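Local coordinates for autophagy protein 5 (Saccharomyces cerevisiae, PDB 2DYO) that acts in autophagic vesicle formation and cytoplasm-to-vacuole transport, and is needed for selective removal of nuclear material and mitochondria, at residues A[233-236]-A[237-240]; A[168-171]-A[172-176]. One frame throughout, in Å; residues are numbered along the deposited sequence.

Contact 1: residues A[233-236]-A[237-240]; sequences KDIE and GDIL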
# COMPACT_ATOMS: atom_id res chain seq x y z
N LYS A 233 -2.86 -21.36 9.07
CA LYS A 233 -3.16 -21.99 10.36
C LYS A 233 -1.87 -22.47 11.01
O LYS A 233 -1.71 -22.37 12.23
CB LYS A 233 -4.10 -23.19 10.17
CG LYS A 233 -4.48 -23.89 11.46
CD LYS A 233 -5.49 -23.08 12.26
CE LYS A 233 -6.00 -23.84 13.48
NZ LYS A 233 -7.19 -23.16 14.08
N ASP A 234 -0.96 -23.00 10.20
CA ASP A 234 0.33 -23.49 10.70
C ASP A 234 1.14 -22.40 11.40
O ASP A 234 1.96 -22.70 12.27
CB ASP A 234 1.16 -24.05 9.54
CG ASP A 234 0.74 -25.45 9.15
OD1 ASP A 234 1.16 -25.90 8.06
OD2 ASP A 234 0.01 -26.10 9.93
N ILE A 235 0.93 -21.14 11.02
CA ILE A 235 1.68 -20.07 11.67
C ILE A 235 0.77 -19.26 12.59
O ILE A 235 1.02 -18.08 12.83
CB ILE A 235 2.35 -19.13 10.64
CG1 ILE A 235 1.29 -18.39 9.82
CG2 ILE A 235 3.27 -19.92 9.73
CD1 ILE A 235 1.86 -17.19 9.05
N GLU A 236 -0.27 -19.92 13.09
CA GLU A 236 -1.23 -19.30 13.99
C GLU A 236 -0.52 -18.74 15.22
O GLU A 236 -1.04 -17.85 15.90
CB GLU A 236 -2.28 -20.32 14.44
CG GLU A 236 -1.68 -21.50 15.23
CD GLU A 236 -2.71 -22.55 15.62
OE1 GLU A 236 -2.29 -23.62 16.13
OE2 GLU A 236 -3.92 -22.33 15.43
N GLY A 237 0.67 -19.26 15.50
CA GLY A 237 1.44 -18.81 16.65
C GLY A 237 2.02 -17.42 16.46
O GLY A 237 2.36 -16.75 17.44
N ASP A 238 2.15 -16.99 15.21
CA ASP A 238 2.68 -15.66 14.90
C ASP A 238 1.53 -14.69 14.70
O ASP A 238 1.69 -13.48 14.86
CB ASP A 238 3.52 -15.71 13.63
CG ASP A 238 4.77 -16.53 13.78
OD1 ASP A 238 4.97 -17.47 12.98
OD2 ASP A 238 5.57 -16.24 14.70
N ILE A 239 0.37 -15.22 14.35
CA ILE A 239 -0.79 -14.39 14.10
C ILE A 239 -1.59 -14.06 15.35
O ILE A 239 -1.94 -12.91 15.58
CB ILE A 239 -1.72 -15.06 13.07
CG1 ILE A 239 -0.96 -15.20 11.74
CG2 ILE A 239 -2.99 -14.25 12.90
CD1 ILE A 239 -1.72 -15.94 10.66
N LEU A 240 -1.88 -15.08 16.16
CA LEU A 240 -2.66 -14.86 17.38
C LEU A 240 -1.75 -14.38 18.51
O LEU A 240 -0.55 -14.66 18.51
CB LEU A 240 -3.37 -16.16 17.79
CG LEU A 240 -4.22 -16.83 16.70
CD1 LEU A 240 -4.85 -18.09 17.25
CD2 LEU A 240 -5.30 -15.86 16.21
O HOH W 1 1.91 -21.64 14.79
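I235 and I239 meet on the buried side of a single helical turn, CG1 of I235 lying 4.0 Å from CD1 of I239, with the two side chains running obliquely to each other. I235 places CG1 between its backbone N and carbonyl carbon (chi1 65°), which brings that branch to the tip of I239. L205 of strand 205-208 and I223 also pack on I235, while I207 and W262 receive I239.

Two carbonyls accept the backbone bonds that run from the second half of the turn to the first. I235 O accepts D238 N at 2.9 Å and takes a weak bond from I239 N besides. E236 O binds L240 N at 2.9 Å in a nearly straight bond (167° at the hydrogen), and CB and CG of L240 rest against the same oxygen, each at 3.4 Å.

A water spans the start of the turn, donating to D234 O and accepting from G237 N at 2.8 Å. On the outer side the extended chain of E236 carries OE2 to a long salt bridge with K233 NZ, 3.6 Å away.

With I235 as N-cap and L240 leaving helical geometry, this is a one-turn helix in the ubiquitin-like UblB domain, its isoleucines set against the sheet.

Contact 2: residues A[168-171]-A[172-176]; sequences LSVN and EARKF
E172 folds back over the N-terminus of its own helix to meet S169 and L168. Its CB sits beside the S169 hydroxyl, 3.2 Å from OG, and CG continues past that oxygen at 4.2 Å. Chi1 is turned off the staggered position (-145°) and the chain is extended beyond CG, which carries the carboxylate back to the residues before the helix. There CD lies 4.0 Å from CD2 of L168, whose side chain crosses the glutamate at about a right angle. OE2 accepts the S169 N-H at 3.2 Å through its anti lone pair, in an almost straight bond (172° at the hydrogen), and OE1 pairs with K194 of helix 185-195.

The return bond runs from E172 N to S169 OG at 3.0 Å, completing a capping box. S169 O takes A173 N at 3.1 Å, starting the regular helical bonding.

With an alanine here in place of E172, the S169 N-H and the K194 ammonium would probably lose this carboxylate, and L168 CD2 the CD and OE2 it packs on.

One carboxylate thus serves both the helix start and a neighbouring helix; its negative charge near the helix N-terminus would probably be favoured by the helix dipole as well as by K194.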
# COMPACT_ATOMS: atom_id res chain seq x y z
N LEU A 168 21.63 -5.81 -10.05
CA LEU A 168 20.88 -5.12 -11.09
C LEU A 168 21.70 -3.91 -11.51
O LEU A 168 22.46 -3.37 -10.71
CB LEU A 168 19.53 -4.64 -10.55
CG LEU A 168 18.50 -5.66 -10.08
CD1 LEU A 168 17.27 -4.92 -9.53
CD2 LEU A 168 18.11 -6.57 -11.22
N SER A 169 21.58 -3.48 -12.76
CA SER A 169 22.31 -2.30 -13.20
C SER A 169 21.60 -1.11 -12.55
O SER A 169 20.44 -1.22 -12.16
CB SER A 169 22.27 -2.15 -14.72
OG SER A 169 20.98 -1.76 -15.18
N VAL A 170 22.31 0.01 -12.42
CA VAL A 170 21.71 1.19 -11.82
C VAL A 170 20.41 1.53 -12.54
O VAL A 170 19.38 1.73 -11.91
CB VAL A 170 22.68 2.39 -11.88
CG1 VAL A 170 21.97 3.66 -11.45
CG2 VAL A 170 23.88 2.12 -10.99
N ASN A 171 20.45 1.56 -13.88
CA ASN A 171 19.26 1.88 -14.66
C ASN A 171 18.15 0.83 -14.53
O ASN A 171 16.97 1.14 -14.71
CB ASN A 171 19.61 2.06 -16.14
CG ASN A 171 20.49 3.27 -16.38
OD1 ASN A 171 20.60 4.15 -15.52
ND2 ASN A 171 21.11 3.33 -17.55
N GLU A 172 18.53 -0.40 -14.23
CA GLU A 172 17.53 -1.46 -14.08
C GLU A 172 16.71 -1.15 -12.83
O GLU A 172 15.48 -1.28 -12.83
CB GLU A 172 18.23 -2.82 -13.96
CG GLU A 172 17.46 -3.95 -14.61
CD GLU A 172 18.34 -5.15 -14.93
OE1 GLU A 172 17.83 -6.10 -15.57
OE2 GLU A 172 19.53 -5.15 -14.54
N ALA A 173 17.40 -0.73 -11.78
CA ALA A 173 16.76 -0.38 -10.51
C ALA A 173 15.87 0.84 -10.67
O ALA A 173 14.79 0.91 -10.08
CB ALA A 173 17.82 -0.12 -9.45
N ARG A 174 16.32 1.81 -11.46
CA ARG A 174 15.54 3.02 -11.69
C ARG A 174 14.30 2.67 -12.47
O ARG A 174 13.22 3.21 -12.23
CB ARG A 174 16.37 4.03 -12.48
CG ARG A 174 17.79 4.11 -12.00
CD ARG A 174 18.08 5.39 -11.28
NE ARG A 174 18.49 6.43 -12.21
CZ ARG A 174 19.37 7.39 -11.90
NH1 ARG A 174 19.91 7.42 -10.69
NH2 ARG A 174 19.71 8.30 -12.80
N LYS A 175 14.46 1.75 -13.42
CA LYS A 175 13.37 1.29 -14.27
C LYS A 175 12.33 0.56 -13.42
O LYS A 175 11.13 0.62 -13.68
CB LYS A 175 13.93 0.35 -15.34
CG LYS A 175 12.94 -0.15 -16.38
CD LYS A 175 13.62 -1.18 -17.29
CE LYS A 175 12.72 -1.66 -18.40
NZ LYS A 175 13.40 -2.68 -19.25
N PHE A 176 12.81 -0.14 -12.39
CA PHE A 176 11.94 -0.88 -11.49
C PHE A 176 11.02 0.12 -10.79
O PHE A 176 9.80 0.00 -10.86
CB PHE A 176 12.81 -1.65 -10.48
CG PHE A 176 12.05 -2.67 -9.66
CD1 PHE A 176 10.86 -3.23 -10.13
CD2 PHE A 176 12.54 -3.08 -8.42
CE1 PHE A 176 10.17 -4.18 -9.37
CE2 PHE A 176 11.86 -4.03 -7.66
CZ PHE A 176 10.68 -4.58 -8.13

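In the fold
Both contacts lie at helix starts, yet they hold different parts of the fold: 233-240 holds the short helix 236-239 and the loop leading into it, in the UblB domain, whereas 168-176 opens the longer helix 170-182 of the alpha-helical bundle region. Their centres are 37 Å apart, and they do not touch. Contact 1 is partly buried, with an apolar side turned to strand 205-208 and polar groups on the other. Contact 2 is a surface contact whose chemistry is mostly polar: a side-chain capping box and an ion pair to helix 185-195, with F176 going into the bundle among W147, W151 and F188. The N-cap residue is an isoleucine, with no side-chain cap to offer, in contact 1 and a serine, whose hydroxyl caps, in contact 2.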